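Local coordinates for protein TbpB (Actinobacillus pleuropneumoniae, PDB 3HOL) that probably binds host transferrin at the bacterial surface, as the lipoprotein part of a receptor that serves iron acquisition, at residues V410-K415 / P479-L484; K249-A252 / L257-V260; K112-N117 / A180-T185; T284-S289 / D383-K388. One frame throughout, in Å; residues are numbered along the deposited sequence.

In the fold
Followed from the N terminus, the four contacts come in series, without nesting or crossing. Interaction 3 closes a 62-residue loop, bringing strand 113-115, the edge of the sheet built on strand 272-282, against a turn of the first barrel. Interaction 2 closes only a four-residue hairpin loop in the wall of that barrel. Interaction 4 spans 93 residues and sets a turn of the C-lobe handle against the second barrel; its nearest atoms are about 7 Å from those of interaction 3, and both reach the sheet of strand 272-282. Interaction 1 closes a 63-residue loop across the second barrel, its centre about 42 Å from that of interaction 2.

Interaction 1 (V410-K415 / P479-L484); sequences VDFGNK and PTAAEL
V410 and L484 reach toward each other from two non-adjacent strands of the second barrel, and their side chains run past one another in opposite directions, with V410 CG2 meeting L484 CD2 at 3.8 Å. The two branches of V410 have separate tasks. CG1 lies anti to the backbone N (chi1 169°) and sits over the centre of the F412 ring, 3.5 Å above its plane, while CG2 is left to face the leucine. F412 makes a second, looser touch: its CZ atom approaches A481 CB obliquely at 4.4 Å. A481 has the left-handed backbone conformation in the turn before strand 483-492, and its methyl points at the ring.

Beyond the end of strand 405-411 the chain turns back sharply. D411 OD1 receives the backbone N of N414 at 3.1 Å in an almost straight bond (172°), met from above the carboxylate plane. This Asx motif spans the turn that contains F412 and leads to strand 416-421.

Y378 lies against V410, F412 and L484; the F412 ring also meets F476, with planes at about 55°. No hydrogen bond joins the two segments directly. Cohesion here is apolar packing of buried side chains at one end of the barrel, while A481 O is satisfied by Y378 OH and the E483 carboxylate by the backbone N of E337 and Y338.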
loop_
_atom_site.group_PDB
_atom_site.type_symbol
_atom_site.label_atom_id
_atom_site.label_comp_id
_atom_site.label_asym_id
_atom_site.label_seq_id
_atom_site.Cartn_x
_atom_site.Cartn_y
_atom_site.Cartn_z
ATOM N N VAL A 410 3.003 5.755 -29.499
ATOM C CA VAL A 410 1.947 4.953 -28.920
ATOM C C VAL A 410 0.759 4.991 -29.872
ATOM O O VAL A 410 0.236 6.062 -30.207
ATOM C CB VAL A 410 1.538 5.483 -27.502
ATOM C CG1 VAL A 410 0.243 4.819 -27.017
ATOM C CG2 VAL A 410 2.673 5.290 -26.505
ATOM N N ASP A 411 0.339 3.805 -30.281
ATOM C CA ASP A 411 -0.798 3.670 -31.155
ATOM C C ASP A 411 -1.866 2.914 -30.358
ATOM O O ASP A 411 -1.840 1.679 -30.282
ATOM C CB ASP A 411 -0.362 2.906 -32.404
ATOM C CG ASP A 411 -1.512 2.608 -33.343
ATOM O OD1 ASP A 411 -2.658 2.968 -32.995
ATOM O OD2 ASP A 411 -1.264 2.006 -34.425
ATOM N N PHE A 412 -2.780 3.655 -29.738
ATOM C CA PHE A 412 -3.887 3.017 -28.982
ATOM C C PHE A 412 -4.842 2.185 -29.860
ATOM O O PHE A 412 -5.352 1.130 -29.427
ATOM C CB PHE A 412 -4.672 4.053 -28.175
ATOM C CG PHE A 412 -3.898 4.634 -27.013
ATOM C CD1 PHE A 412 -3.481 3.830 -25.951
ATOM C CD2 PHE A 412 -3.598 5.989 -26.971
ATOM C CE1 PHE A 412 -2.775 4.376 -24.868
ATOM C CE2 PHE A 412 -2.886 6.537 -25.903
ATOM C CZ PHE A 412 -2.472 5.729 -24.851
ATOM N N GLY A 413 -5.086 2.668 -31.084
ATOM C CA GLY A 413 -5.948 1.955 -32.043
ATOM C C GLY A 413 -5.518 0.524 -32.289
ATOM O O GLY A 413 -6.319 -0.421 -32.137
ATOM N N ASN A 414 -4.247 0.355 -32.648
ATOM C CA ASN A 414 -3.700 -0.972 -32.916
ATOM C C ASN A 414 -2.996 -1.626 -31.721
ATOM O O ASN A 414 -2.400 -2.712 -31.871
ATOM C CB ASN A 414 -2.772 -0.915 -34.130
ATOM C CG ASN A 414 -3.487 -0.397 -35.361
ATOM O OD1 ASN A 414 -3.237 0.726 -35.825
ATOM N ND2 ASN A 414 -4.424 -1.185 -35.859
ATOM N N LYS A 415 -3.069 -0.976 -30.554
ATOM C CA LYS A 415 -2.527 -1.537 -29.305
ATOM C C LYS A 415 -0.997 -1.704 -29.377
ATOM O O LYS A 415 -0.452 -2.709 -28.942
ATOM C CB LYS A 415 -3.194 -2.890 -28.972
ATOM C CG LYS A 415 -4.373 -2.856 -28.000
ATOM C CD LYS A 415 -5.543 -2.043 -28.533
ATOM C CE LYS A 415 -6.719 -1.996 -27.546
ATOM N NZ LYS A 415 -7.791 -1.210 -28.210
ATOM N N PRO A 479 -5.552 9.724 -15.059
ATOM C CA PRO A 479 -6.934 9.616 -15.509
ATOM C C PRO A 479 -7.104 9.519 -17.022
ATOM O O PRO A 479 -8.162 9.067 -17.500
ATOM C CB PRO A 479 -7.601 10.903 -14.967
ATOM C CG PRO A 479 -6.604 11.565 -14.065
ATOM C CD PRO A 479 -5.258 10.999 -14.391
ATOM N N THR A 480 -6.103 9.969 -17.773
ATOM C CA THR A 480 -6.237 10.029 -19.214
ATOM C C THR A 480 -5.095 9.271 -19.912
ATOM O O THR A 480 -4.938 9.371 -21.138
ATOM C CB THR A 480 -6.315 11.516 -19.750
ATOM O OG1 THR A 480 -5.145 12.248 -19.360
ATOM C CG2 THR A 480 -7.569 12.233 -19.243
ATOM N N ALA A 481 -4.308 8.515 -19.137
ATOM C CA ALA A 481 -3.137 7.803 -19.664
ATOM C C ALA A 481 -2.100 8.729 -20.305
ATOM O O ALA A 481 -1.371 8.315 -21.223
ATOM C CB ALA A 481 -3.546 6.682 -20.648
ATOM N N ALA A 482 -2.007 9.956 -19.792
ATOM C CA ALA A 482 -1.072 10.959 -20.290
ATOM C C ALA A 482 0.348 10.728 -19.803
ATOM O O ALA A 482 1.262 11.456 -20.195
ATOM C CB ALA A 482 -1.536 12.373 -19.866
ATOM N N GLU A 483 0.532 9.761 -18.901
ATOM C CA GLU A 483 1.859 9.390 -18.419
ATOM C C GLU A 483 2.047 7.895 -18.633
ATOM O O GLU A 483 1.092 7.110 -18.509
ATOM C CB GLU A 483 2.029 9.752 -16.927
ATOM C CG GLU A 483 1.738 11.261 -16.617
ATOM C CD GLU A 483 1.891 11.653 -15.157
ATOM O OE1 GLU A 483 2.308 10.808 -14.358
ATOM O OE2 GLU A 483 1.624 12.831 -14.787
ATOM N N LEU A 484 3.265 7.511 -18.964
ATOM C CA LEU A 484 3.618 6.078 -19.060
ATOM C C LEU A 484 4.974 5.834 -18.422
ATOM O O LEU A 484 5.792 6.766 -18.279
ATOM C CB LEU A 484 3.559 5.534 -20.506
ATOM C CG LEU A 484 4.608 5.930 -21.574
ATOM C CD1 LEU A 484 5.944 5.206 -21.467
ATOM C CD2 LEU A 484 4.053 5.711 -22.951
#

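Interaction 2 (K249-A252 / L257-V260); sequences KFVA and LFAV
F250 and A259 form a hydrogen-bonded antiparallel pair, joined by F250 N to A259 O at 3.0 Å and A259 N to F250 O at 2.9 Å. The second bond is nearly straight (171°). On the same face of the sheet the A259 methyl lies over one face of the F250 ring, a CH-pi contact with CB 3.6 Å from the centroid and displaced toward the rim. The ring gets there because CG stands between the backbone N and carbonyl carbon (chi1 68°), folding the phenyl group across the neighbouring strand. L257 CD2 approaches the same ring obliquely, 4.4 Å from F250 CE1.

On the other face, the aliphatic part of K249 crosses F258 at a slant, CD lying 3.7 Å from CE1. V251 CG2 reaches CD1 of the same ring at 4.0 Å, so F258 bridges two residues of the opposite strand. Toward the hairpin loop, A252 N bonds to L257 O at 2.9 Å; L257 N, by contrast, is buried without a partner in the model.

K249 NZ bends away at the last torsion to a weak hydrogen bond with L23 O, and the lysine makes a cation-pi contact with Y30. Strand 231-239 pairs with 245-251 and strand 119-133 with 257-265, setting the hairpin within the first barrel. F250 meets Y196 edge-to-face, consistent with the barrel interior, whereas K249 and V260 pack on Y105 and V103 of strand 101-107.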
loop_
_atom_site.group_PDB
_atom_site.type_symbol
_atom_site.label_atom_id
_atom_site.label_comp_id
_atom_site.label_asym_id
_atom_site.label_seq_id
_atom_site.Cartn_x
_atom_site.Cartn_y
_atom_site.Cartn_z
ATOM N N LYS A 249 -10.210 -1.315 10.339
ATOM C CA LYS A 249 -10.605 -0.904 11.690
ATOM C C LYS A 249 -11.561 0.266 11.605
ATOM O O LYS A 249 -11.670 0.932 10.555
ATOM C CB LYS A 249 -9.365 -0.492 12.534
ATOM C CG LYS A 249 -8.871 0.947 12.223
ATOM C CD LYS A 249 -7.535 1.255 12.942
ATOM C CE LYS A 249 -7.188 2.756 12.928
ATOM N NZ LYS A 249 -7.151 3.273 11.495
ATOM N N PHE A 250 -12.252 0.523 12.705
ATOM C CA PHE A 250 -12.889 1.806 12.840
ATOM C C PHE A 250 -12.882 2.255 14.292
ATOM O O PHE A 250 -12.700 1.433 15.231
ATOM C CB PHE A 250 -14.317 1.846 12.260
ATOM C CG PHE A 250 -15.325 1.009 13.008
ATOM C CD1 PHE A 250 -15.887 1.467 14.175
ATOM C CD2 PHE A 250 -15.759 -0.215 12.480
ATOM C CE1 PHE A 250 -16.858 0.713 14.864
ATOM C CE2 PHE A 250 -16.756 -0.993 13.147
ATOM C CZ PHE A 250 -17.291 -0.523 14.361
ATOM N N VAL A 251 -13.104 3.551 14.472
ATOM C CA VAL A 251 -13.229 4.108 15.838
ATOM C C VAL A 251 -14.582 4.803 15.997
ATOM O O VAL A 251 -14.966 5.619 15.139
ATOM C CB VAL A 251 -12.084 5.088 16.155
ATOM C CG1 VAL A 251 -12.033 5.452 17.698
ATOM C CG2 VAL A 251 -10.751 4.557 15.648
ATOM N N ALA A 252 -15.309 4.498 17.081
ATOM C CA ALA A 252 -16.588 5.183 17.350
ATOM C C ALA A 252 -16.352 6.715 17.370
ATOM O O ALA A 252 -15.289 7.178 17.846
ATOM C CB ALA A 252 -17.167 4.696 18.700
ATOM N N LEU A 257 -15.292 2.996 21.381
ATOM C CA LEU A 257 -15.072 1.663 20.804
ATOM C C LEU A 257 -14.048 1.718 19.690
ATOM O O LEU A 257 -14.014 2.692 18.913
ATOM C CB LEU A 257 -16.396 1.059 20.330
ATOM C CG LEU A 257 -16.230 -0.457 20.341
ATOM C CD1 LEU A 257 -17.082 -1.178 21.398
ATOM C CD2 LEU A 257 -16.377 -0.982 18.936
ATOM N N PHE A 258 -13.185 0.696 19.647
ATOM C CA PHE A 258 -12.210 0.489 18.574
ATOM C C PHE A 258 -12.447 -0.910 18.080
ATOM O O PHE A 258 -12.332 -1.857 18.842
ATOM C CB PHE A 258 -10.798 0.634 19.157
ATOM C CG PHE A 258 -9.654 0.391 18.189
ATOM C CD1 PHE A 258 -9.079 1.456 17.470
ATOM C CD2 PHE A 258 -9.050 -0.881 18.090
ATOM C CE1 PHE A 258 -7.960 1.262 16.663
ATOM C CE2 PHE A 258 -7.948 -1.098 17.261
ATOM C CZ PHE A 258 -7.390 -0.027 16.554
ATOM N N ALA A 259 -12.805 -1.042 16.808
ATOM C CA ALA A 259 -13.122 -2.328 16.229
ATOM C C ALA A 259 -12.117 -2.677 15.136
ATOM O O ALA A 259 -11.636 -1.809 14.437
ATOM C CB ALA A 259 -14.563 -2.273 15.635
ATOM N N VAL A 260 -11.799 -3.949 14.981
ATOM C CA VAL A 260 -10.915 -4.430 13.909
ATOM C C VAL A 260 -11.576 -5.618 13.222
ATOM O O VAL A 260 -12.453 -6.245 13.792
ATOM C CB VAL A 260 -9.497 -4.916 14.417
ATOM C CG1 VAL A 260 -8.680 -3.756 15.042
ATOM C CG2 VAL A 260 -9.636 -6.077 15.485
#

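Interaction 3 (K112-N117 / A180-T185)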
loop_
_atom_site.group_PDB
_atom_site.type_symbol
_atom_site.label_atom_id
_atom_site.label_comp_id
_atom_site.label_asym_id
_atom_site.label_seq_id
_atom_site.Cartn_x
_atom_site.Cartn_y
_atom_site.Cartn_z
ATOM N N LYS A 112 -1.893 -5.179 -5.543
ATOM C CA LYS A 112 -1.525 -4.340 -6.709
ATOM C C LYS A 112 -2.439 -4.601 -7.902
ATOM O O LYS A 112 -2.391 -3.877 -8.900
ATOM C CB LYS A 112 -0.060 -4.580 -7.113
ATOM C CG LYS A 112 0.940 -3.889 -6.112
ATOM C CD LYS A 112 2.348 -3.835 -6.680
ATOM C CE LYS A 112 3.308 -3.135 -5.687
ATOM N NZ LYS A 112 3.893 -4.107 -4.710
ATOM N N GLU A 113 -3.244 -5.650 -7.788
ATOM C CA GLU A 113 -4.320 -5.918 -8.736
ATOM C C GLU A 113 -5.606 -6.146 -7.956
ATOM O O GLU A 113 -5.578 -6.677 -6.830
ATOM C CB GLU A 113 -4.004 -7.147 -9.596
ATOM C CG GLU A 113 -2.678 -7.065 -10.338
ATOM C CD GLU A 113 -2.467 -8.202 -11.384
ATOM O OE1 GLU A 113 -3.327 -9.101 -11.552
ATOM O OE2 GLU A 113 -1.432 -8.179 -12.056
ATOM N N LEU A 114 -6.727 -5.714 -8.547
ATOM C CA LEU A 114 -8.056 -5.961 -8.015
ATOM C C LEU A 114 -8.907 -6.777 -9.016
ATOM O O LEU A 114 -8.684 -6.663 -10.238
ATOM C CB LEU A 114 -8.763 -4.598 -7.791
ATOM C CG LEU A 114 -8.115 -3.602 -6.810
ATOM C CD1 LEU A 114 -9.051 -2.395 -6.689
ATOM C CD2 LEU A 114 -7.949 -4.227 -5.438
ATOM N N PRO A 115 -9.891 -7.552 -8.501
ATOM C CA PRO A 115 -10.874 -8.206 -9.370
ATOM C C PRO A 115 -11.524 -7.161 -10.264
ATOM O O PRO A 115 -11.705 -5.997 -9.856
ATOM C CB PRO A 115 -11.854 -8.834 -8.388
ATOM C CG PRO A 115 -10.999 -9.092 -7.123
ATOM C CD PRO A 115 -10.045 -7.943 -7.081
ATOM N N VAL A 116 -11.786 -7.548 -11.508
ATOM C CA VAL A 116 -12.324 -6.617 -12.524
ATOM C C VAL A 116 -13.799 -6.321 -12.296
ATOM O O VAL A 116 -14.217 -5.171 -12.269
ATOM C CB VAL A 116 -12.163 -7.160 -13.993
ATOM C CG1 VAL A 116 -12.547 -6.069 -14.982
ATOM C CG2 VAL A 116 -10.733 -7.539 -14.243
ATOM N N ASN A 117 -14.601 -7.350 -12.131
ATOM C CA ASN A 117 -16.020 -7.085 -12.002
ATOM C C ASN A 117 -16.807 -8.086 -11.177
ATOM O O ASN A 117 -17.999 -7.878 -10.984
ATOM C CB ASN A 117 -16.650 -6.907 -13.393
ATOM C CG ASN A 117 -16.511 -8.145 -14.265
ATOM O OD1 ASN A 117 -17.336 -8.395 -15.154
ATOM N ND2 ASN A 117 -15.462 -8.922 -14.033
ATOM N N ALA A 180 -16.653 -3.473 -9.631
ATOM C CA ALA A 180 -17.056 -2.667 -10.783
ATOM C C ALA A 180 -17.437 -1.269 -10.357
ATOM O O ALA A 180 -17.122 -0.318 -11.078
ATOM C CB ALA A 180 -18.223 -3.347 -11.603
ATOM N N THR A 181 -18.082 -1.125 -9.198
ATOM C CA THR A 181 -18.460 0.188 -8.710
ATOM C C THR A 181 -17.526 0.776 -7.611
ATOM O O THR A 181 -17.717 1.920 -7.192
ATOM C CB THR A 181 -19.868 0.165 -8.181
ATOM O OG1 THR A 181 -19.957 -0.818 -7.149
ATOM C CG2 THR A 181 -20.845 -0.231 -9.296
ATOM N N LYS A 182 -16.539 -0.005 -7.168
ATOM C CA LYS A 182 -15.652 0.357 -6.055
ATOM C C LYS A 182 -16.437 0.672 -4.774
ATOM O O LYS A 182 -16.161 1.658 -4.062
ATOM C CB LYS A 182 -14.700 1.491 -6.467
ATOM C CG LYS A 182 -13.697 0.993 -7.539
ATOM C CD LYS A 182 -12.547 1.995 -7.776
ATOM C CE LYS A 182 -11.596 1.530 -8.885
ATOM N NZ LYS A 182 -10.628 0.429 -8.449
ATOM N N LYS A 183 -17.444 -0.167 -4.519
ATOM C CA LYS A 183 -18.309 -0.071 -3.336
ATOM C C LYS A 183 -18.225 -1.303 -2.488
ATOM O O LYS A 183 -18.106 -2.409 -3.009
ATOM C CB LYS A 183 -19.782 0.090 -3.782
ATOM C CG LYS A 183 -20.059 1.406 -4.467
ATOM C CD LYS A 183 -19.889 2.576 -3.538
ATOM C CE LYS A 183 -20.267 3.925 -4.246
ATOM N NZ LYS A 183 -20.248 5.049 -3.239
ATOM N N MET A 184 -18.322 -1.120 -1.181
ATOM C CA MET A 184 -18.340 -2.242 -0.222
ATOM C C MET A 184 -19.489 -2.028 0.737
ATOM O O MET A 184 -19.726 -0.912 1.188
ATOM C CB MET A 184 -17.017 -2.276 0.602
ATOM C CG MET A 184 -16.961 -3.328 1.747
ATOM S SD MET A 184 -15.526 -3.009 2.876
ATOM C CE MET A 184 -14.170 -3.587 1.845
ATOM N N THR A 185 -20.212 -3.097 1.022
ATOM C CA THR A 185 -21.243 -3.120 2.064
ATOM C C THR A 185 -20.880 -4.319 2.971
ATOM O O THR A 185 -20.019 -5.126 2.629
ATOM C CB THR A 185 -22.684 -3.298 1.477
ATOM O OG1 THR A 185 -22.743 -4.537 0.748
ATOM C CG2 THR A 185 -23.089 -2.104 0.513
#
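L114, on the short strand 113-115, points toward the turn before strand 183-190 and makes the first contact: its CD1 methyl lies 3.7 Å from K182 NZ. The two side chains cross at about a right angle. K182 extends straight through CE and then bends at its last torsion (chi4 -77°), bringing the amino group alongside the methyl; this is a plain van der Waals touch between the lysine's end and the leucine methyl.

Two residues on, V116 takes part through its main chain, with V116 O 4.0 Å from A180 N, a separation too long for a bond. Its side chain points away. The closest CA pair is N117 with A180, 4.7 Å apart, and the two beta carbons, N117 CB and A180 CB, meet at 4.3 Å while the amide leads off elsewhere. The contact is thus a light one at the surface.

K182, in the left-handed conformation, and K183 both face D178 in a G1 beta bulge that shapes the turn. F179, just before A180, packs against L114 and P115. Strand 113-115 pairs with strand 272-282, L114 bonding through its backbone to V273, while strand 183-190 runs between 171-178 and 193-203 in the barrel wall.

Interaction 4 (T284-S289 / D383-K388)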
loop_
_atom_site.group_PDB
_atom_site.type_symbol
_atom_site.label_atom_id
_atom_site.label_comp_id
_atom_site.label_asym_id
_atom_site.label_seq_id
_atom_site.Cartn_x
_atom_site.Cartn_y
_atom_site.Cartn_z
ATOM N N THR A 284 23.197 -4.304 -7.609
ATOM C CA THR A 284 24.377 -5.166 -7.435
ATOM C C THR A 284 24.047 -6.555 -7.965
ATOM O O THR A 284 24.897 -7.220 -8.561
ATOM C CB THR A 284 24.814 -5.285 -5.966
ATOM O OG1 THR A 284 23.881 -6.128 -5.281
ATOM C CG2 THR A 284 24.895 -3.946 -5.265
ATOM N N ASN A 285 22.789 -6.969 -7.770
ATOM C CA ASN A 285 22.285 -8.293 -8.133
ATOM C C ASN A 285 21.436 -8.313 -9.403
ATOM O O ASN A 285 21.202 -9.385 -9.972
ATOM C CB ASN A 285 21.442 -8.871 -6.981
ATOM C CG ASN A 285 22.268 -9.144 -5.724
ATOM O OD1 ASN A 285 23.326 -9.773 -5.791
ATOM N ND2 ASN A 285 21.793 -8.669 -4.580
ATOM N N PHE A 286 20.997 -7.127 -9.852
ATOM C CA PHE A 286 20.074 -6.991 -11.005
ATOM C C PHE A 286 18.845 -7.882 -10.800
ATOM O O PHE A 286 18.406 -8.597 -11.700
ATOM C CB PHE A 286 20.785 -7.216 -12.368
ATOM C CG PHE A 286 21.903 -6.233 -12.618
ATOM C CD1 PHE A 286 21.666 -5.061 -13.330
ATOM C CD2 PHE A 286 23.175 -6.446 -12.066
ATOM C CE1 PHE A 286 22.700 -4.105 -13.526
ATOM C CE2 PHE A 286 24.222 -5.508 -12.255
ATOM C CZ PHE A 286 23.974 -4.331 -12.995
ATOM N N SER A 287 18.306 -7.825 -9.584
ATOM C CA SER A 287 17.107 -8.570 -9.200
ATOM C C SER A 287 16.009 -7.580 -8.825
ATOM O O SER A 287 16.318 -6.458 -8.439
ATOM C CB SER A 287 17.429 -9.477 -8.019
ATOM O OG SER A 287 17.884 -8.687 -6.923
ATOM N N ILE A 288 14.736 -8.001 -8.939
ATOM C CA ILE A 288 13.572 -7.105 -8.705
ATOM C C ILE A 288 12.838 -7.523 -7.435
ATOM O O ILE A 288 12.790 -8.704 -7.145
ATOM C CB ILE A 288 12.641 -7.061 -9.944
ATOM C CG1 ILE A 288 11.677 -5.862 -9.886
ATOM C CG2 ILE A 288 11.858 -8.363 -10.127
ATOM C CD1 ILE A 288 11.357 -5.276 -11.257
ATOM N N SER A 289 12.333 -6.568 -6.636
ATOM C CA SER A 289 11.458 -6.889 -5.511
ATOM C C SER A 289 10.298 -5.876 -5.408
ATOM O O SER A 289 10.416 -4.746 -5.895
ATOM C CB SER A 289 12.240 -6.982 -4.196
ATOM O OG SER A 289 12.714 -5.721 -3.785
ATOM N N ASP A 383 16.541 6.365 -15.636
ATOM C CA ASP A 383 17.670 6.051 -14.750
ATOM C C ASP A 383 18.002 4.581 -15.020
ATOM O O ASP A 383 17.098 3.732 -15.182
ATOM C CB ASP A 383 17.305 6.226 -13.264
ATOM C CG ASP A 383 17.190 7.667 -12.844
ATOM O OD1 ASP A 383 18.225 8.361 -12.780
ATOM O OD2 ASP A 383 16.060 8.123 -12.550
ATOM N N ALA A 384 19.292 4.279 -15.083
ATOM C CA ALA A 384 19.738 2.968 -15.498
ATOM C C ALA A 384 21.191 2.739 -15.129
ATOM O O ALA A 384 21.969 3.681 -14.945
ATOM C CB ALA A 384 19.558 2.776 -17.012
ATOM N N GLN A 385 21.536 1.467 -15.031
ATOM C CA GLN A 385 22.918 1.058 -14.989
ATOM C C GLN A 385 23.107 -0.126 -15.913
ATOM O O GLN A 385 22.286 -1.051 -15.949
ATOM C CB GLN A 385 23.324 0.730 -13.568
ATOM C CG GLN A 385 24.787 0.501 -13.418
ATOM C CD GLN A 385 25.102 -0.018 -12.047
ATOM O OE1 GLN A 385 24.873 0.670 -11.061
ATOM N NE2 GLN A 385 25.609 -1.240 -11.971
ATOM N N VAL A 386 24.172 -0.056 -16.713
ATOM C CA VAL A 386 24.538 -1.137 -17.604
ATOM C C VAL A 386 25.960 -1.534 -17.238
ATOM O O VAL A 386 26.809 -0.661 -17.063
ATOM C CB VAL A 386 24.433 -0.751 -19.091
ATOM C CG1 VAL A 386 24.703 -1.975 -19.963
ATOM C CG2 VAL A 386 23.031 -0.162 -19.448
ATOM N N SER A 387 26.207 -2.841 -17.110
ATOM C CA SER A 387 27.521 -3.340 -16.637
ATOM C C SER A 387 28.059 -4.520 -17.421
ATOM O O SER A 387 27.301 -5.441 -17.802
ATOM C CB SER A 387 27.463 -3.754 -15.158
ATOM O OG SER A 387 27.186 -2.648 -14.335
ATOM N N LYS A 388 29.381 -4.501 -17.620
ATOM C CA LYS A 388 30.105 -5.618 -18.196
ATOM C C LYS A 388 31.474 -5.639 -17.555
ATOM O O LYS A 388 31.564 -5.819 -16.340
ATOM C CB LYS A 388 30.230 -5.450 -19.700
ATOM C CG LYS A 388 29.306 -6.347 -20.437
ATOM C CD LYS A 388 29.957 -7.624 -20.831
ATOM C CE LYS A 388 29.963 -7.743 -22.333
ATOM N NZ LYS A 388 30.728 -8.954 -22.754
#
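F286 and Q385 are the closest pair of the two backbones, yet their CA atoms stand 9.4 Å apart, so the gap is bridged by side chains. F286 adopts a left-handed conformation and, with S287, faces D282 in a G1 beta bulge in the turn leading to strand 287-290. The other segment is extended along the end of strand 375-387, where Q385 and S387, two residues apart, direct their side chains toward the phenylalanine and V386 directs its own away.

The far end of the F286 ring does the touching. CZ lies 3.6 Å from Q385 NE2, approached obliquely, and 3.9 Å from S387 OG, which sits at the ring edge near its plane. The backbone carbonyl Q385 O lies in the ring plane at its edge, in loose contact 3.9 Å from F286 CE1. The F286 ring and the Q385 side-chain amide stand 83° apart. Q385 leaves the strand with CG anti to the backbone N (chi1 -171°) and stays extended beyond it, which carries the amide up beside the ring. There NE2 donates to S387 OG at 3.2 Å, and this bond helps to fix the turn of the amide. S387 OG has a further hydrogen bond to N391 OD1.

D282 OD2 binds T284 OG1 and N285 N, shaping the turn that carries F286. Strand 287-290 pairs with 272-282 in the handle sheet, whereas strand 375-387 lies between 391-394 and 495-508. F286 also touches S496 of the last strand, so this handle turn rests on the outside of the second barrel.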